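Local coordinates for protein putative thioesterase II (Thermobifida fusca, PDB 3BBJ) that probably acts as an acyl-CoA thioesterase of the double hotdog fold, hydrolysing the thioester bond of acyl-CoA or related substrates, at residues Tyr160-Arg165 against Val206-Asp211. Sequence-based numbering, arbitrary orientation.
Sequences YAALAR and VSLLVD
The guanidinium of Arg165 meets the carbonyl oxygen of Ser207 edge-on, near its own plane, while the oxygen of Ala162 lies off-centre over one face. Arg165 NH2 lies 3.1 Å and Arg165 NH1 3.2 Å from Ser207 O; with N-H...O angles of 134° and 132°, both bonds are weak, each bent because one oxygen lies between two roughly parallel N-H bonds. A third weak bond, from NE to Leu163 O, ties the group back to its own helix end. Just past helix 157-163, Arg165 takes the positive phi of a Schellman motif, and bends at chi2 and chi3 bring its long chain round to the 206-211 segment. Alongside this polar link, Leu208 supplies the apolar part: Leu208 CD2 lies 3.9 Å from Ala162 CB and 4.2 Å from Leu163 CD2. The small alanine lets the leucine come close to the helix, and Leu163 and Leu208 both also rest on Leu174 of strand 173-180. Ser207 OG turns instead to Pro204 O within its own loop. The chemistry thus implies a modest surface junction in the C-terminal hotdog half: a buried Leu208 packs against Ala162 and Leu163, while carbonyls probably help stabilise the charge of exposed Arg165.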
loop_
_atom_site.group_PDB
_atom_site.type_symbol
_atom_site.label_atom_id
_atom_site.label_comp_id
_atom_site.label_asym_id
_atom_site.label_seq_id
_atom_site.Cartn_x
_atom_site.Cartn_y
_atom_site.Cartn_z
ATOM N N TYR A 160 25.271 1.062 -7.966
ATOM C CA TYR A 160 25.816 0.864 -9.310
ATOM C C TYR A 160 26.495 -0.490 -9.371
ATOM O O TYR A 160 26.238 -1.284 -10.273
ATOM C CB TYR A 160 26.835 1.945 -9.661
ATOM C CG TYR A 160 27.338 1.868 -11.101
ATOM C CD1 TYR A 160 28.222 0.864 -11.512
ATOM C CD2 TYR A 160 26.918 2.799 -12.052
ATOM C CE1 TYR A 160 28.669 0.788 -12.834
ATOM C CE2 TYR A 160 27.368 2.744 -13.369
ATOM C CZ TYR A 160 28.243 1.736 -13.758
ATOM O OH TYR A 160 28.684 1.693 -15.066
ATOM N N ALA A 161 27.371 -0.744 -8.407
ATOM C CA ALA A 161 28.089 -2.019 -8.343
ATOM C C ALA A 161 27.112 -3.177 -8.386
ATOM O O ALA A 161 27.362 -4.185 -9.037
ATOM C CB ALA A 161 28.971 -2.105 -7.070
ATOM N N ALA A 162 25.994 -3.023 -7.690
ATOM C CA ALA A 162 24.972 -4.070 -7.635
ATOM C C ALA A 162 24.323 -4.307 -9.001
ATOM O O ALA A 162 24.213 -5.435 -9.465
ATOM C CB ALA A 162 23.913 -3.704 -6.606
ATOM N N LEU A 163 23.885 -3.226 -9.631
ATOM C CA LEU A 163 23.233 -3.302 -10.934
ATOM C C LEU A 163 24.186 -3.803 -12.022
ATOM O O LEU A 163 23.763 -4.563 -12.898
ATOM C CB LEU A 163 22.674 -1.931 -11.330
ATOM C CG LEU A 163 21.486 -1.461 -10.491
ATOM C CD1 LEU A 163 21.209 0.010 -10.698
ATOM C CD2 LEU A 163 20.285 -2.312 -10.830
ATOM N N ALA A 164 25.456 -3.383 -11.951
ATOM C CA ALA A 164 26.486 -3.811 -12.898
ATOM C C ALA A 164 27.099 -5.167 -12.557
ATOM O O ALA A 164 28.039 -5.581 -13.218
ATOM C CB ALA A 164 27.590 -2.754 -13.002
ATOM N N ARG A 165 26.591 -5.844 -11.525
ATOM C CA ARG A 165 27.045 -7.188 -11.136
ATOM C C ARG A 165 28.533 -7.292 -10.724
ATOM O O ARG A 165 29.062 -8.403 -10.624
ATOM C CB ARG A 165 26.758 -8.191 -12.258
ATOM C CG ARG A 165 25.371 -8.089 -12.869
ATOM C CD ARG A 165 24.254 -8.515 -11.919
ATOM N NE ARG A 165 23.058 -7.685 -12.118
ATOM C CZ ARG A 165 21.932 -7.778 -11.415
ATOM N NH1 ARG A 165 21.807 -8.690 -10.454
ATOM N NH2 ARG A 165 20.918 -6.953 -11.683
ATOM N N VAL A 206 13.660 -6.524 -8.125
ATOM C CA VAL A 206 13.754 -7.954 -8.309
ATOM C C VAL A 206 14.944 -8.363 -9.174
ATOM O O VAL A 206 15.424 -9.487 -9.070
ATOM C CB VAL A 206 12.441 -8.539 -8.917
ATOM C CG1 VAL A 206 12.188 -8.018 -10.369
ATOM C CG2 VAL A 206 12.481 -10.042 -8.880
ATOM N N SER A 207 15.410 -7.451 -10.021
ATOM C CA SER A 207 16.524 -7.723 -10.900
ATOM C C SER A 207 17.766 -8.080 -10.096
ATOM O O SER A 207 18.615 -8.794 -10.596
ATOM C CB SER A 207 16.781 -6.525 -11.807
ATOM O OG SER A 207 17.166 -5.397 -11.053
ATOM N N LEU A 208 17.856 -7.594 -8.856
ATOM C CA LEU A 208 18.991 -7.882 -7.972
ATOM C C LEU A 208 18.966 -9.262 -7.321
ATOM O O LEU A 208 19.933 -9.635 -6.674
ATOM C CB LEU A 208 19.036 -6.863 -6.838
ATOM C CG LEU A 208 19.312 -5.423 -7.232
ATOM C CD1 LEU A 208 19.280 -4.573 -5.985
ATOM C CD2 LEU A 208 20.647 -5.315 -7.963
ATOM N N LEU A 209 17.880 -10.012 -7.508
ATOM C CA LEU A 209 17.619 -11.251 -6.750
ATOM C C LEU A 209 17.340 -12.512 -7.584
ATOM O O LEU A 209 17.857 -13.583 -7.271
ATOM C CB LEU A 209 16.416 -11.014 -5.833
ATOM C CG LEU A 209 16.502 -9.764 -4.944
ATOM C CD1 LEU A 209 15.144 -9.352 -4.413
ATOM C CD2 LEU A 209 17.504 -9.979 -3.804
ATOM N N VAL A 210 16.459 -12.412 -8.576
ATOM C CA VAL A 210 16.216 -13.521 -9.515
ATOM C C VAL A 210 16.506 -12.976 -10.917
ATOM O O VAL A 210 16.760 -11.772 -11.075
ATOM C CB VAL A 210 14.793 -14.149 -9.385
ATOM C CG1 VAL A 210 14.536 -14.570 -7.930
ATOM C CG2 VAL A 210 13.689 -13.191 -9.856
ATOM N N ASP A 211 16.476 -13.836 -11.929
ATOM C CA ASP A 211 16.909 -13.411 -13.266
ATOM C C ASP A 211 15.763 -12.898 -14.158
ATOM O O ASP A 211 15.576 -13.341 -15.288
ATOM C CB ASP A 211 17.773 -14.498 -13.945
ATOM C CG ASP A 211 17.010 -15.771 -14.259
ATOM O OD1 ASP A 211 15.848 -15.914 -13.811
ATOM O OD2 ASP A 211 17.589 -16.625 -14.973
#